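Local coordinates for peptidoglycan-recognition protein LB (PDB 7NSZ) that hydrolyses the amide link between N-acetylmuramoyl sugars and L-amino acids in bacterial peptidoglycan with a zinc ion, probably acting as a scavenger in innate immunity, at residues G117-E122 against G165-E170. The protein carries 1 engineered substitution. Sequence-based numbering, arbitrary orientation.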
loop_
_atom_site.group_PDB
_atom_site.type_symbol
_atom_site.label_atom_id
_atom_site.label_comp_id
_atom_site.label_asym_id
_atom_site.label_seq_id
_atom_site.Cartn_x
_atom_site.Cartn_y
_atom_site.Cartn_z
ATOM N N GLY A 117 6.444 4.717 7.118
ATOM C CA GLY A 117 7.547 5.671 7.343
ATOM C C GLY A 117 7.350 6.900 6.506
ATOM O O GLY A 117 6.383 7.025 5.733
ATOM N N ASP A 118 8.304 7.815 6.704
ATOM C CA ASP A 118 8.418 9.072 5.952
ATOM C C ASP A 118 9.538 8.890 4.926
ATOM O O ASP A 118 10.696 8.840 5.362
ATOM C CB ASP A 118 8.692 10.246 6.903
ATOM C CG ASP A 118 9.009 11.564 6.194
ATOM O OD1 ASP A 118 8.731 11.711 4.995
ATOM O OD2 ASP A 118 9.461 12.504 6.917
ATOM N N TRP A 119 9.206 8.823 3.649
ATOM C CA TRP A 119 10.185 8.519 2.566
ATOM C C TRP A 119 10.320 9.691 1.574
ATOM O O TRP A 119 10.568 9.534 0.393
ATOM C CB TRP A 119 9.811 7.187 1.928
ATOM C CG TRP A 119 9.710 6.060 2.928
ATOM C CD1 TRP A 119 8.581 5.335 3.234
ATOM C CD2 TRP A 119 10.707 5.617 3.859
ATOM N NE1 TRP A 119 8.843 4.429 4.204
ATOM C CE2 TRP A 119 10.134 4.588 4.643
ATOM C CE3 TRP A 119 12.050 5.956 4.079
ATOM C CZ2 TRP A 119 10.820 3.908 5.620
ATOM C CZ3 TRP A 119 12.735 5.310 5.067
ATOM C CH2 TRP A 119 12.152 4.286 5.811
ATOM N N ARG A 120 10.160 10.884 2.138
ATOM C CA ARG A 120 10.426 12.140 1.377
ATOM C C ARG A 120 11.884 12.233 0.930
ATOM O O ARG A 120 12.066 12.550 -0.228
ATOM C CB ARG A 120 10.011 13.338 2.227
ATOM C CG ARG A 120 8.501 13.513 2.240
ATOM C CD ARG A 120 8.124 14.701 3.104
ATOM N NE ARG A 120 8.603 14.496 4.456
ATOM C CZ ARG A 120 9.044 15.445 5.281
ATOM N NH1 ARG A 120 9.009 16.717 4.924
ATOM N NH2 ARG A 120 9.500 15.119 6.476
ATOM N N THR A 121 12.834 11.939 1.795
ATOM C CA THR A 121 14.283 12.133 1.450
ATOM C C THR A 121 15.071 10.856 1.637
ATOM O O THR A 121 16.011 10.644 0.878
ATOM C CB THR A 121 14.898 13.297 2.238
ATOM O OG1 THR A 121 14.748 12.975 3.615
ATOM C CG2 THR A 121 14.253 14.613 1.874
ATOM N N GLU A 122 14.728 10.016 2.617
ATOM C CA GLU A 122 15.409 8.727 2.815
ATOM C C GLU A 122 14.793 7.641 1.929
ATOM O O GLU A 122 13.553 7.658 1.690
ATOM C CB GLU A 122 15.266 8.269 4.253
ATOM C CG GLU A 122 16.261 8.852 5.195
ATOM C CD GLU A 122 17.678 8.757 4.670
ATOM O OE1 GLU A 122 18.205 9.833 4.334
ATOM O OE2 GLU A 122 18.210 7.630 4.543
ATOM N N GLY A 165 9.294 12.152 -2.223
ATOM C CA GLY A 165 10.126 12.282 -3.418
ATOM C C GLY A 165 11.133 11.161 -3.559
ATOM O O GLY A 165 11.298 10.709 -4.672
ATOM N N ARG A 166 11.813 10.755 -2.506
ATOM C CA ARG A 166 12.849 9.712 -2.644
ATOM C C ARG A 166 12.206 8.370 -3.037
ATOM O O ARG A 166 12.743 7.677 -3.948
ATOM C CB ARG A 166 13.684 9.588 -1.372
ATOM C CG ARG A 166 14.895 8.668 -1.499
ATOM C CD ARG A 166 15.907 9.125 -2.534
ATOM N NE ARG A 166 16.892 8.126 -2.875
ATOM C CZ ARG A 166 16.747 7.225 -3.849
ATOM N NH1 ARG A 166 15.585 7.158 -4.491
ATOM N NH2 ARG A 166 17.740 6.379 -4.153
ATOM N N LEU A 167 11.134 7.956 -2.352
ATOM C CA LEU A 167 10.482 6.670 -2.710
ATOM C C LEU A 167 9.806 6.805 -4.074
ATOM O O LEU A 167 9.815 5.850 -4.825
ATOM C CB LEU A 167 9.503 6.322 -1.592
ATOM C CG LEU A 167 8.661 5.073 -1.846
ATOM C CD1 LEU A 167 9.472 3.841 -2.214
ATOM C CD2 LEU A 167 7.775 4.816 -0.620
ATOM N N PHE A 168 9.319 7.993 -4.432
ATOM C CA PHE A 168 8.771 8.193 -5.781
ATOM C C PHE A 168 9.874 7.906 -6.835
ATOM O O PHE A 168 9.647 7.259 -7.848
ATOM C CB PHE A 168 8.157 9.579 -5.961
ATOM C CG PHE A 168 7.421 9.629 -7.278
ATOM C CD1 PHE A 168 6.259 8.913 -7.470
ATOM C CD2 PHE A 168 7.837 10.461 -8.317
ATOM C CE1 PHE A 168 5.581 8.922 -8.670
ATOM C CE2 PHE A 168 7.142 10.473 -9.512
ATOM C CZ PHE A 168 6.005 9.744 -9.691
ATOM N N ALA A 169 11.069 8.477 -6.622
ATOM C CA ALA A 169 12.175 8.261 -7.582
ATOM C C ALA A 169 12.518 6.779 -7.636
ATOM O O ALA A 169 12.808 6.240 -8.732
ATOM C CB ALA A 169 13.368 9.110 -7.197
ATOM N N GLU A 170 12.493 6.078 -6.515
ATOM C CA GLU A 170 12.760 4.639 -6.486
ATOM C C GLU A 170 11.716 3.905 -7.333
ATOM O O GLU A 170 12.087 3.051 -8.142
ATOM C CB GLU A 170 12.755 4.167 -5.027
ATOM C CG GLU A 170 12.798 2.653 -4.838
ATOM C CD GLU A 170 13.998 1.898 -5.361
ATOM O OE1 GLU A 170 15.116 2.507 -5.395
ATOM O OE2 GLU A 170 13.864 0.691 -5.643
HETATM O O HOH W 1 18.298 8.893 -0.410
#
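Two main-chain carbonyls of the loop, those of R120 and W119, take up N-H groups in the first turn of helix 165-171. R166 N reaches R120 O at 2.9 Å, arriving from well above the carbonyl plane. L167 N meets W119 O at 3.2 Å, a straighter bond (162° at the hydrogen) that lies in the carbonyl plane. In an opening turn such N-H groups have no carbonyl of their own helix to bind, and here the loop supplies two, from consecutive residues. A water then links the next carbonyl to the helix, donating to T121 O and accepting from R166 NE, in the plane of that guanidinium.

Behind the R120 carbonyl, the side chain of R120 turns back to D118 and grips it side-on: NE binds OD1, and NH2 forms a salt bridge with OD2 at 2.7 Å. Both bonds use syn lone pairs and lie almost in the guanidinium plane.

In the amidase fold this joins the loop between strand 110-115 and helix 126-142 to the short helix that follows zinc ligand C162. The L167 side chain lies about 9 Å from the zinc ion, and W119 N is hydrogen-bonded to H45 ND1, the residue after zinc ligand H44.

W119 CB sits 3.6 Å from L167 CB, while L167 CD2 approaches the indole obliquely, near CD1. With CG anti to the backbone N (chi1 -172°), R166 runs its aliphatic part along the loop backbone; CG comes within 3.3 Å of T121 O and also touches the E122 carbonyl carbon.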